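Local coordinates for hydrazine synthase subunit alpha (Candidatus Kuenenia stuttgartiensis, PDB 5C2V), which forms part of the hydrazine synthase complex and condenses hydroxylamine, made in the gamma subunit, with ammonia to give hydrazine, at residues Gly356-Tyr361 with Asn379-Gln384. Sequence-based numbering, arbitrary orientation.
Sequences GDFGIY and NWNDHQ. With CA (calcium ion), chain B.
F358 and D382 meet at a calcium ion. The metal lies 2.4 Å from F358 O and 2.2 Å from W380 O, both backbone carbonyls, while D382 adds one carboxylate oxygen, OD2, at 2.4 Å, its OD1 not coordinating; D376 and D377 supply two further oxygens. With D382 CG anti to its carbonyl carbon (chi1 -52°), the carboxylate is carried to the ion.

Two hydrogen bonds accompany the metal. D382 N donates to F358 O at 3.0 Å, nearly straight, the N-H arriving from above the carbonyl plane, so this one oxygen serves both the calcium and an amide. F358 N makes a weak, 3.4 Å bond to N381 OD1.

Packing is modest. N381 OD1 also sits at the edge of the F358 ring, 3.4 Å from CD2, its amide plane turned 76° from the ring, and I360 CD1 reaches D382 O at 3.4 Å.

The arrangement joins the N-terminal parts of strands 359-364 and 381-387, whose short segments run 51° apart, and the residues leading into them. Their sheets are consistent with adjacent blades of the six-bladed propeller: G359 and Y361 pair with strand 348-353, while outermost 381-387 pairs through N381 with 31-37, as in ring closure by both propeller ends.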
# COMPACT_ATOMS: atom_id res chain seq x y z
N GLY D 356 7.21 19.95 -23.28
CA GLY D 356 8.34 20.34 -22.45
C GLY D 356 8.86 21.76 -22.42
O GLY D 356 9.77 22.07 -21.66
N ASP D 357 8.31 22.64 -23.26
CA ASP D 357 8.57 24.07 -23.08
C ASP D 357 7.45 24.68 -22.24
O ASP D 357 6.31 24.78 -22.69
CB ASP D 357 8.68 24.78 -24.42
CG ASP D 357 9.24 26.18 -24.29
OD1 ASP D 357 10.13 26.39 -23.45
OD2 ASP D 357 8.77 27.08 -25.03
N PHE D 358 7.78 25.10 -21.02
CA PHE D 358 6.80 25.68 -20.11
C PHE D 358 6.40 27.09 -20.54
O PHE D 358 7.26 27.92 -20.86
CB PHE D 358 7.33 25.71 -18.68
CG PHE D 358 7.15 24.42 -17.93
CD1 PHE D 358 5.89 24.02 -17.50
CD2 PHE D 358 8.24 23.60 -17.65
CE1 PHE D 358 5.72 22.83 -16.82
CE2 PHE D 358 8.07 22.42 -16.96
CZ PHE D 358 6.81 22.03 -16.55
N GLY D 359 5.10 27.36 -20.52
CA GLY D 359 4.59 28.67 -20.88
C GLY D 359 3.33 29.01 -20.11
O GLY D 359 2.78 28.17 -19.40
N ILE D 360 2.86 30.25 -20.23
CA ILE D 360 1.66 30.68 -19.53
C ILE D 360 0.42 30.49 -20.40
O ILE D 360 0.38 30.93 -21.54
CB ILE D 360 1.76 32.15 -19.09
CG1 ILE D 360 3.04 32.38 -18.29
CG2 ILE D 360 0.54 32.54 -18.27
CD1 ILE D 360 3.15 31.51 -17.05
N TYR D 361 -0.59 29.82 -19.85
CA TYR D 361 -1.80 29.50 -20.59
C TYR D 361 -3.07 29.72 -19.76
O TYR D 361 -3.06 29.54 -18.54
CB TYR D 361 -1.77 28.05 -21.08
CG TYR D 361 -0.62 27.72 -22.01
CD1 TYR D 361 0.62 27.37 -21.51
CD2 TYR D 361 -0.80 27.73 -23.39
CE1 TYR D 361 1.67 27.06 -22.36
CE2 TYR D 361 0.25 27.42 -24.25
CZ TYR D 361 1.48 27.09 -23.72
OH TYR D 361 2.52 26.78 -24.57
N ASN D 379 12.77 30.21 -25.33
CA ASN D 379 14.05 30.28 -24.63
C ASN D 379 13.91 30.30 -23.11
O ASN D 379 14.92 30.33 -22.40
CB ASN D 379 14.83 31.52 -25.08
CG ASN D 379 15.20 31.47 -26.55
OD1 ASN D 379 14.53 30.82 -27.35
ND2 ASN D 379 16.27 32.17 -26.91
N TRP D 380 12.68 30.29 -22.61
CA TRP D 380 12.45 30.37 -21.17
C TRP D 380 11.36 29.43 -20.67
O TRP D 380 10.35 29.22 -21.33
CB TRP D 380 12.08 31.81 -20.77
CG TRP D 380 13.14 32.84 -21.04
CD1 TRP D 380 13.29 33.58 -22.18
CD2 TRP D 380 14.17 33.26 -20.15
NE1 TRP D 380 14.36 34.42 -22.05
CE2 TRP D 380 14.92 34.25 -20.81
CE3 TRP D 380 14.55 32.89 -18.85
CZ2 TRP D 380 16.02 34.87 -20.23
CZ3 TRP D 380 15.64 33.51 -18.27
CH2 TRP D 380 16.36 34.50 -18.96
N ASN D 381 11.57 28.87 -19.49
CA ASN D 381 10.47 28.24 -18.78
C ASN D 381 9.66 29.36 -18.16
O ASN D 381 10.15 30.11 -17.32
CB ASN D 381 10.97 27.27 -17.71
CG ASN D 381 11.23 25.88 -18.27
OD1 ASN D 381 10.62 25.47 -19.25
ND2 ASN D 381 12.14 25.15 -17.63
N ASP D 382 8.40 29.46 -18.59
CA ASP D 382 7.54 30.55 -18.16
C ASP D 382 6.54 30.02 -17.15
O ASP D 382 5.62 29.28 -17.51
CB ASP D 382 6.84 31.17 -19.37
CG ASP D 382 7.81 31.56 -20.48
OD1 ASP D 382 8.76 32.31 -20.19
OD2 ASP D 382 7.63 31.11 -21.63
N HIS D 383 6.72 30.39 -15.89
CA HIS D 383 5.89 29.83 -14.83
C HIS D 383 5.62 30.84 -13.72
O HIS D 383 6.06 31.99 -13.79
CB HIS D 383 6.54 28.57 -14.25
CG HIS D 383 7.76 28.83 -13.43
ND1 HIS D 383 8.91 29.39 -13.96
CD2 HIS D 383 8.03 28.59 -12.13
CE1 HIS D 383 9.82 29.49 -13.02
NE2 HIS D 383 9.32 29.01 -11.89
N GLN D 384 4.89 30.39 -12.70
CA GLN D 384 4.44 31.25 -11.60
C GLN D 384 3.70 32.50 -12.07
O GLN D 384 4.10 33.62 -11.72
CB GLN D 384 5.63 31.65 -10.73
CG GLN D 384 6.22 30.52 -9.90
CD GLN D 384 7.42 30.95 -9.08
OE1 GLN D 384 8.12 31.90 -9.44
NE2 GLN D 384 7.66 30.26 -7.97
CA CA B . 8.51 29.01 -22.54